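Local coordinates for uncharacterized protein (Aeromonas hydrophila J-1, PDB 6R1J) that is AhlC, in soluble form, a component of the tripartite alpha-pore-forming toxin AHL, and probably assembles with its partner proteins into membrane pores, at residues A[44-55]-A[95-106]; A[144-152]-A[166-176]. The protein carries 3 engineered substitutions. All blocks are in the same frame, centred on the assembly; numbering follows the deposited sequence.

Interaction 1: A[44-55]-A[95-106]; sequences LLPQVQTMQQQV and IQTLTAQTLTAS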
# COMPACT_ATOMS: atom_id res chain seq x y z
N LEU A 44 -12.66 -26.58 -8.26
CA LEU A 44 -11.99 -26.21 -9.54
C LEU A 44 -10.49 -26.59 -9.50
O LEU A 44 -10.04 -27.16 -10.53
CB LEU A 44 -12.22 -24.72 -9.83
CG LEU A 44 -11.45 -24.15 -11.03
CD1 LEU A 44 -11.91 -24.75 -12.34
CD2 LEU A 44 -11.58 -22.62 -11.07
N LEU A 45 -9.77 -26.43 -8.40
CA LEU A 45 -8.31 -26.72 -8.42
C LEU A 45 -8.09 -28.22 -8.66
O LEU A 45 -7.17 -28.56 -9.39
CB LEU A 45 -7.60 -26.15 -7.21
CG LEU A 45 -7.68 -24.63 -7.09
CD1 LEU A 45 -6.84 -24.14 -5.94
CD2 LEU A 45 -7.30 -23.92 -8.38
N PRO A 46 -8.88 -29.17 -8.11
CA PRO A 46 -8.79 -30.58 -8.52
C PRO A 46 -9.02 -30.79 -10.03
O PRO A 46 -8.32 -31.58 -10.62
CB PRO A 46 -9.84 -31.27 -7.63
CG PRO A 46 -9.87 -30.40 -6.39
CD PRO A 46 -9.79 -28.99 -6.96
N GLN A 47 -9.98 -30.08 -10.65
CA GLN A 47 -10.23 -30.18 -12.10
C GLN A 47 -9.02 -29.62 -12.86
O GLN A 47 -8.69 -30.17 -13.94
CB GLN A 47 -11.51 -29.47 -12.55
CG GLN A 47 -12.79 -30.09 -12.02
CD GLN A 47 -13.99 -29.20 -12.28
OE1 GLN A 47 -13.89 -27.98 -12.33
NE2 GLN A 47 -15.15 -29.80 -12.43
N VAL A 48 -8.37 -28.59 -12.34
CA VAL A 48 -7.13 -28.07 -12.98
C VAL A 48 -6.04 -29.16 -12.87
O VAL A 48 -5.30 -29.34 -13.85
CB VAL A 48 -6.64 -26.73 -12.41
CG1 VAL A 48 -5.29 -26.35 -12.99
CG2 VAL A 48 -7.67 -25.62 -12.64
N GLN A 49 -5.91 -29.81 -11.72
CA GLN A 49 -4.86 -30.87 -11.57
C GLN A 49 -5.18 -32.04 -12.53
O GLN A 49 -4.27 -32.52 -13.17
CB GLN A 49 -4.74 -31.29 -10.11
CG GLN A 49 -4.15 -30.19 -9.23
CD GLN A 49 -4.48 -30.39 -7.78
OE1 GLN A 49 -5.58 -30.84 -7.44
NE2 GLN A 49 -3.53 -30.05 -6.91
N THR A 50 -6.44 -32.43 -12.69
CA THR A 50 -6.86 -33.48 -13.64
C THR A 50 -6.48 -33.05 -15.06
O THR A 50 -5.88 -33.85 -15.80
CB THR A 50 -8.35 -33.82 -13.48
OG1 THR A 50 -8.45 -34.44 -12.21
CG2 THR A 50 -8.90 -34.75 -14.54
N MET A 51 -6.75 -31.80 -15.42
CA MET A 51 -6.48 -31.28 -16.77
C MET A 51 -4.98 -31.38 -17.05
O MET A 51 -4.63 -31.80 -18.17
CB MET A 51 -6.94 -29.84 -16.94
CG MET A 51 -6.47 -29.25 -18.22
SD MET A 51 -6.16 -27.50 -18.16
CE MET A 51 -4.64 -27.52 -17.22
N GLN A 52 -4.17 -30.96 -16.10
CA GLN A 52 -2.69 -31.02 -16.15
C GLN A 52 -2.23 -32.48 -16.41
O GLN A 52 -1.44 -32.69 -17.31
CB GLN A 52 -2.10 -30.53 -14.84
CG GLN A 52 -0.59 -30.47 -14.81
CD GLN A 52 -0.11 -29.88 -13.50
OE1 GLN A 52 -0.84 -29.89 -12.51
NE2 GLN A 52 1.11 -29.35 -13.49
N GLN A 53 -2.68 -33.43 -15.62
CA GLN A 53 -2.36 -34.88 -15.78
C GLN A 53 -2.76 -35.35 -17.18
O GLN A 53 -1.94 -36.03 -17.81
CB GLN A 53 -3.00 -35.69 -14.65
CG GLN A 53 -2.26 -35.51 -13.33
CD GLN A 53 -2.99 -35.97 -12.08
OE1 GLN A 53 -4.16 -36.35 -12.10
NE2 GLN A 53 -2.28 -35.90 -10.96
N GLN A 54 -3.94 -34.95 -17.68
CA GLN A 54 -4.46 -35.41 -19.00
C GLN A 54 -3.66 -34.78 -20.14
O GLN A 54 -3.38 -35.48 -21.14
CB GLN A 54 -5.97 -35.16 -19.11
CG GLN A 54 -6.77 -36.07 -18.18
CD GLN A 54 -8.26 -35.94 -18.34
OE1 GLN A 54 -9.01 -36.03 -17.38
NE2 GLN A 54 -8.69 -35.69 -19.55
N VAL A 55 -3.30 -33.51 -20.02
CA VAL A 55 -2.47 -32.83 -21.06
C VAL A 55 -1.11 -33.52 -21.14
O VAL A 55 -0.67 -33.75 -22.24
CB VAL A 55 -2.33 -31.34 -20.75
CG1 VAL A 55 -1.24 -30.70 -21.58
CG2 VAL A 55 -3.67 -30.64 -20.93
N ILE A 95 -8.96 -33.03 -25.29
CA ILE A 95 -7.98 -32.32 -24.42
C ILE A 95 -8.20 -30.83 -24.65
O ILE A 95 -8.13 -30.10 -23.66
CB ILE A 95 -6.51 -32.75 -24.65
CG1 ILE A 95 -6.33 -34.27 -24.51
CG2 ILE A 95 -5.58 -32.04 -23.68
CD1 ILE A 95 -6.54 -34.79 -23.11
N GLN A 96 -8.40 -30.45 -25.92
CA GLN A 96 -8.64 -29.04 -26.30
C GLN A 96 -9.93 -28.59 -25.60
O GLN A 96 -9.95 -27.43 -25.10
CB GLN A 96 -8.72 -28.88 -27.80
CG GLN A 96 -8.66 -27.43 -28.25
CD GLN A 96 -8.34 -27.29 -29.71
OE1 GLN A 96 -8.43 -28.24 -30.48
NE2 GLN A 96 -7.93 -26.09 -30.12
N THR A 97 -10.91 -29.49 -25.47
CA THR A 97 -12.24 -29.19 -24.88
C THR A 97 -12.10 -29.00 -23.38
O THR A 97 -12.55 -27.94 -22.89
CB THR A 97 -13.29 -30.22 -25.31
OG1 THR A 97 -13.46 -29.97 -26.71
CG2 THR A 97 -14.62 -30.07 -24.61
N LEU A 98 -11.44 -29.94 -22.68
CA LEU A 98 -11.25 -29.91 -21.22
C LEU A 98 -10.45 -28.65 -20.83
O LEU A 98 -10.74 -28.02 -19.77
CB LEU A 98 -10.53 -31.18 -20.78
CG LEU A 98 -10.39 -31.36 -19.26
CD1 LEU A 98 -11.75 -31.54 -18.59
CD2 LEU A 98 -9.49 -32.53 -18.92
N THR A 99 -9.49 -28.27 -21.66
CA THR A 99 -8.67 -27.06 -21.41
C THR A 99 -9.57 -25.82 -21.52
O THR A 99 -9.55 -24.99 -20.60
CB THR A 99 -7.47 -27.02 -22.36
OG1 THR A 99 -6.75 -28.25 -22.22
CG2 THR A 99 -6.59 -25.84 -22.04
N ALA A 100 -10.32 -25.68 -22.62
CA ALA A 100 -11.26 -24.55 -22.84
C ALA A 100 -12.27 -24.46 -21.66
O ALA A 100 -12.53 -23.34 -21.15
CB ALA A 100 -11.96 -24.72 -24.18
N GLN A 101 -12.81 -25.59 -21.23
CA GLN A 101 -13.76 -25.68 -20.09
C GLN A 101 -13.09 -25.22 -18.80
O GLN A 101 -13.71 -24.45 -18.01
CB GLN A 101 -14.24 -27.12 -19.92
CG GLN A 101 -15.14 -27.53 -21.07
CD GLN A 101 -15.63 -28.95 -20.98
OE1 GLN A 101 -15.10 -29.79 -20.23
NE2 GLN A 101 -16.65 -29.23 -21.78
N THR A 102 -11.86 -25.68 -18.58
CA THR A 102 -11.10 -25.31 -17.39
C THR A 102 -10.86 -23.80 -17.42
O THR A 102 -10.98 -23.17 -16.36
CB THR A 102 -9.77 -26.07 -17.28
OG1 THR A 102 -10.08 -27.46 -17.33
CG2 THR A 102 -9.03 -25.74 -16.01
N LEU A 103 -10.53 -23.24 -18.59
CA LEU A 103 -10.25 -21.80 -18.67
C LEU A 103 -11.55 -21.05 -18.37
O LEU A 103 -11.52 -20.07 -17.63
CB LEU A 103 -9.73 -21.47 -20.06
CG LEU A 103 -9.39 -20.01 -20.31
CD1 LEU A 103 -8.34 -19.51 -19.34
CD2 LEU A 103 -8.95 -19.78 -21.74
N THR A 104 -12.66 -21.46 -18.98
CA THR A 104 -13.98 -20.79 -18.79
C THR A 104 -14.34 -20.79 -17.30
O THR A 104 -14.62 -19.71 -16.80
CB THR A 104 -15.07 -21.44 -19.65
OG1 THR A 104 -14.70 -21.22 -21.00
CG2 THR A 104 -16.44 -20.85 -19.41
N ALA A 105 -14.34 -21.94 -16.63
CA ALA A 105 -14.67 -22.02 -15.18
C ALA A 105 -13.75 -21.08 -14.39
O ALA A 105 -14.23 -20.33 -13.50
CB ALA A 105 -14.60 -23.43 -14.67
N SER A 106 -12.45 -21.04 -14.73
CA SER A 106 -11.49 -20.17 -14.01
C SER A 106 -11.84 -18.70 -14.22
O SER A 106 -11.88 -17.97 -13.23
CB SER A 106 -10.07 -20.48 -14.42
OG SER A 106 -9.74 -21.81 -14.03

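Interaction 2: A[144-152]-A[166-176]; sequences ELDSLNKKK and LIALAVTLTQT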
# COMPACT_ATOMS: atom_id res chain seq x y z
N GLU A 144 -17.34 22.12 22.41
CA GLU A 144 -18.58 22.25 23.24
C GLU A 144 -18.21 21.98 24.70
O GLU A 144 -18.66 22.74 25.58
CB GLU A 144 -19.64 21.33 22.64
CG GLU A 144 -21.06 21.54 23.15
CD GLU A 144 -22.09 20.62 22.50
OE1 GLU A 144 -23.23 20.60 23.00
OE2 GLU A 144 -21.77 19.93 21.49
N LEU A 145 -17.36 20.98 24.96
CA LEU A 145 -16.88 20.57 26.31
C LEU A 145 -15.91 21.64 26.86
O LEU A 145 -15.85 21.78 28.11
CB LEU A 145 -16.24 19.18 26.22
CG LEU A 145 -16.10 18.38 27.51
CD1 LEU A 145 -17.42 17.73 27.90
CD2 LEU A 145 -15.03 17.31 27.36
N ASP A 146 -15.18 22.37 25.99
CA ASP A 146 -14.22 23.46 26.37
C ASP A 146 -15.02 24.64 26.92
O ASP A 146 -14.63 25.13 28.01
CB ASP A 146 -13.34 23.93 25.20
CG ASP A 146 -12.24 22.95 24.81
OD1 ASP A 146 -11.97 22.00 25.59
OD2 ASP A 146 -11.64 23.14 23.72
N SER A 147 -16.04 25.11 26.19
CA SER A 147 -17.00 26.17 26.62
C SER A 147 -17.56 25.83 28.00
O SER A 147 -17.42 26.67 28.91
CB SER A 147 -18.14 26.36 25.67
OG SER A 147 -17.78 27.24 24.63
N LEU A 148 -18.21 24.66 28.11
CA LEU A 148 -18.88 24.20 29.37
C LEU A 148 -17.89 24.30 30.54
O LEU A 148 -18.30 24.87 31.57
CB LEU A 148 -19.44 22.78 29.23
CG LEU A 148 -20.67 22.62 28.31
CD1 LEU A 148 -21.13 21.17 28.30
CD2 LEU A 148 -21.83 23.53 28.71
N ASN A 149 -16.65 23.82 30.39
CA ASN A 149 -15.62 23.81 31.47
C ASN A 149 -15.12 25.23 31.78
O ASN A 149 -14.73 25.45 32.94
CB ASN A 149 -14.48 22.83 31.16
CG ASN A 149 -14.81 21.41 31.59
OD1 ASN A 149 -15.52 21.21 32.57
ND2 ASN A 149 -14.27 20.43 30.88
N LYS A 150 -15.14 26.16 30.82
CA LYS A 150 -14.79 27.59 31.03
C LYS A 150 -15.91 28.28 31.82
O LYS A 150 -15.60 29.18 32.62
CB LYS A 150 -14.49 28.29 29.70
CG LYS A 150 -13.10 28.03 29.14
CD LYS A 150 -12.91 28.50 27.72
CE LYS A 150 -11.63 27.98 27.12
NZ LYS A 150 -11.65 28.04 25.64
N LYS A 151 -17.18 27.91 31.58
CA LYS A 151 -18.36 28.43 32.33
C LYS A 151 -18.32 27.88 33.76
O LYS A 151 -18.66 28.64 34.68
CB LYS A 151 -19.68 28.04 31.65
CG LYS A 151 -19.98 28.77 30.35
CD LYS A 151 -21.27 28.30 29.71
CE LYS A 151 -22.40 28.17 30.71
NZ LYS A 151 -23.69 27.85 30.04
N LYS A 152 -17.95 26.60 33.94
CA LYS A 152 -17.78 25.95 35.26
C LYS A 152 -16.71 26.73 36.06
O LYS A 152 -16.95 27.00 37.25
CB LYS A 152 -17.42 24.47 35.13
CG LYS A 152 -17.20 23.76 36.46
CD LYS A 152 -16.86 22.31 36.35
CE LYS A 152 -16.42 21.78 37.69
NZ LYS A 152 -16.29 20.31 37.67
N LEU A 166 -24.44 26.18 38.49
CA LEU A 166 -23.49 25.03 38.57
C LEU A 166 -24.22 23.68 38.63
O LEU A 166 -23.71 22.72 38.02
CB LEU A 166 -22.59 25.16 39.80
CG LEU A 166 -21.42 26.13 39.66
CD1 LEU A 166 -20.63 26.22 40.97
CD2 LEU A 166 -20.51 25.70 38.50
N ILE A 167 -25.31 23.60 39.41
CA ILE A 167 -26.16 22.37 39.56
C ILE A 167 -26.73 22.01 38.17
O ILE A 167 -26.74 20.79 37.86
CB ILE A 167 -27.22 22.57 40.68
CG1 ILE A 167 -26.55 22.70 42.06
CG2 ILE A 167 -28.26 21.46 40.70
CD1 ILE A 167 -27.36 23.46 43.10
N ALA A 168 -27.10 23.01 37.36
CA ALA A 168 -27.58 22.87 35.96
C ALA A 168 -26.44 22.40 35.04
O ALA A 168 -26.57 21.31 34.46
CB ALA A 168 -28.17 24.16 35.45
N LEU A 169 -25.38 23.21 34.91
CA LEU A 169 -24.19 22.95 34.05
C LEU A 169 -23.66 21.52 34.24
O LEU A 169 -23.20 20.95 33.25
CB LEU A 169 -23.09 23.96 34.39
CG LEU A 169 -21.96 24.05 33.37
CD1 LEU A 169 -22.45 24.70 32.10
CD2 LEU A 169 -20.80 24.83 33.95
N ALA A 170 -23.67 20.99 35.48
CA ALA A 170 -23.23 19.62 35.86
C ALA A 170 -23.90 18.55 34.99
O ALA A 170 -23.22 17.52 34.69
CB ALA A 170 -23.55 19.36 37.32
N VAL A 171 -25.19 18.74 34.67
CA VAL A 171 -26.03 17.81 33.84
C VAL A 171 -25.62 17.97 32.38
O VAL A 171 -25.54 16.94 31.69
CB VAL A 171 -27.54 18.07 34.01
CG1 VAL A 171 -28.36 17.28 33.00
CG2 VAL A 171 -28.01 17.78 35.43
N THR A 172 -25.44 19.20 31.90
CA THR A 172 -24.99 19.46 30.50
C THR A 172 -23.60 18.84 30.27
O THR A 172 -23.38 18.29 29.18
CB THR A 172 -24.93 20.97 30.19
OG1 THR A 172 -26.11 21.61 30.70
CG2 THR A 172 -24.81 21.24 28.71
N LEU A 173 -22.71 18.96 31.25
CA LEU A 173 -21.30 18.51 31.18
C LEU A 173 -21.29 16.98 31.00
O LEU A 173 -20.66 16.51 30.06
CB LEU A 173 -20.56 18.97 32.44
CG LEU A 173 -19.04 18.93 32.40
CD1 LEU A 173 -18.50 19.99 31.44
CD2 LEU A 173 -18.45 19.14 33.79
N THR A 174 -22.04 16.24 31.84
CA THR A 174 -22.19 14.76 31.72
C THR A 174 -22.65 14.40 30.31
O THR A 174 -22.00 13.55 29.68
CB THR A 174 -23.17 14.20 32.76
OG1 THR A 174 -22.60 14.50 34.03
CG2 THR A 174 -23.41 12.70 32.64
N GLN A 175 -23.72 15.04 29.80
CA GLN A 175 -24.30 14.75 28.46
C GLN A 175 -23.23 14.97 27.37
O GLN A 175 -23.09 14.11 26.48
CB GLN A 175 -25.53 15.62 28.18
CG GLN A 175 -26.67 15.45 29.20
CD GLN A 175 -27.24 14.05 29.20
OE1 GLN A 175 -27.47 13.44 28.15
NE2 GLN A 175 -27.51 13.54 30.40
N THR A 176 -22.51 16.09 27.41
CA THR A 176 -21.49 16.47 26.39
C THR A 176 -20.30 15.51 26.48
O THR A 176 -19.75 15.15 25.44
CB THR A 176 -21.06 17.94 26.56
OG1 THR A 176 -22.25 18.73 26.55
CG2 THR A 176 -20.11 18.42 25.48

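Interaction 1: A[44-55]-A[95-106]
M51, V48 and T102 meet at the middle of a buried antiparallel pair, helix 28-70 on helix 78-157 in the multi-helix bundle, whose short axes come within 10.2 Å at an angle of 154°. Among the apolar contacts, V55 CG2 lies 3.6 Å from I95 CG2, the two side chains crossing obliquely, and V48 CG2 meets T102 CG2 at about a right angle, again at 3.6 Å. M51 bends at chi2 (-149°) and chi3, which lays its SD against both CB and CG2 of T102. L44 CD1 reaches A105 CB at 3.8 Å.

Other methyls pack on polar atoms in van der Waals contact: L44 CD2 rests on S106 OG, and L98 CD2 lies 3.3 Å from Q54 NE2, the side chains crossing at about a right angle.

No hydrogen bond joins the two segments. Along the seam T99 OG1 bonds to I95 O, T102 OG1 to L98 O at 2.6 Å, and S106 OG to T102 O, each tilted about 30° from the carbonyl plane and opposite the backbone N-H. F211 and I225 of helix 163-236 pack on S106 and T99.

Bonded to carbonyls four residues back, these hydroxyls can sit against apolar side chains without a partner across the seam; T102 also offers its methyl.

Interaction 2: A[144-152]-A[166-176]
L148 and L173 interlock as reciprocal knobs into holes, the packing signature of a coiled coil, here between antiparallel helices whose short axes approach to 10.0 Å. The side chain of L148 enters the hole formed by L169, T172, L173 and T176. Its CG stands anti to the carbonyl carbon (chi1 -70°), and the two methyls then divide the work: CD1 meets T176 tip to tip, 3.2 Å from OG1, while CD2 runs at a slant to L169, 3.6 Å from L169 CD1. T172 CG2 lies across both methyls at about a right angle.

In the return direction L173 sits among L145, L148, N149 and K152. Its CD1 touches L148 CB at 3.7 Å and N149 OD1 at 3.4 Å, with the asparagine side chain crossing it at about a right angle. L145 slides past T176 in the opposite sense, bringing CD1 within 3.7 Å of T176 CG2. L169 CD2 presses on the backbone N of K152, whereas its CD1 is flanked by the aliphatic CE of K151, a chain bent at chi3 (45°).

T176 OG1 bonds to T172 O from 37° above the carbonyl plane, and that oxygen also accepts from T176 N. The result is a narrow, largely leucine seam in a surface contact, with L169 and T176 buried; carbons of E144, K151 and K152 extend the packing, while N149 brings its amide oxygen against the L173 methyls.

From the N terminus, helix 28-70 supplies the first segment of interaction 1, and the chain turns before returning in helix 78-157, where residues 95-106 close a loop with 39 residues between the segments. The same helix then runs on toward the far end of the molecule. There interaction 2 closes a much shorter hairpin, with 13 intervening residues, against the start of helix 163-236. The two loops neither nest nor cross but follow in series, their centres about 71 Å apart on opposite sides of the chain's centre. Helix 78-157 is common to both, linking the multi-helix bundle to the extended two-helix hairpin.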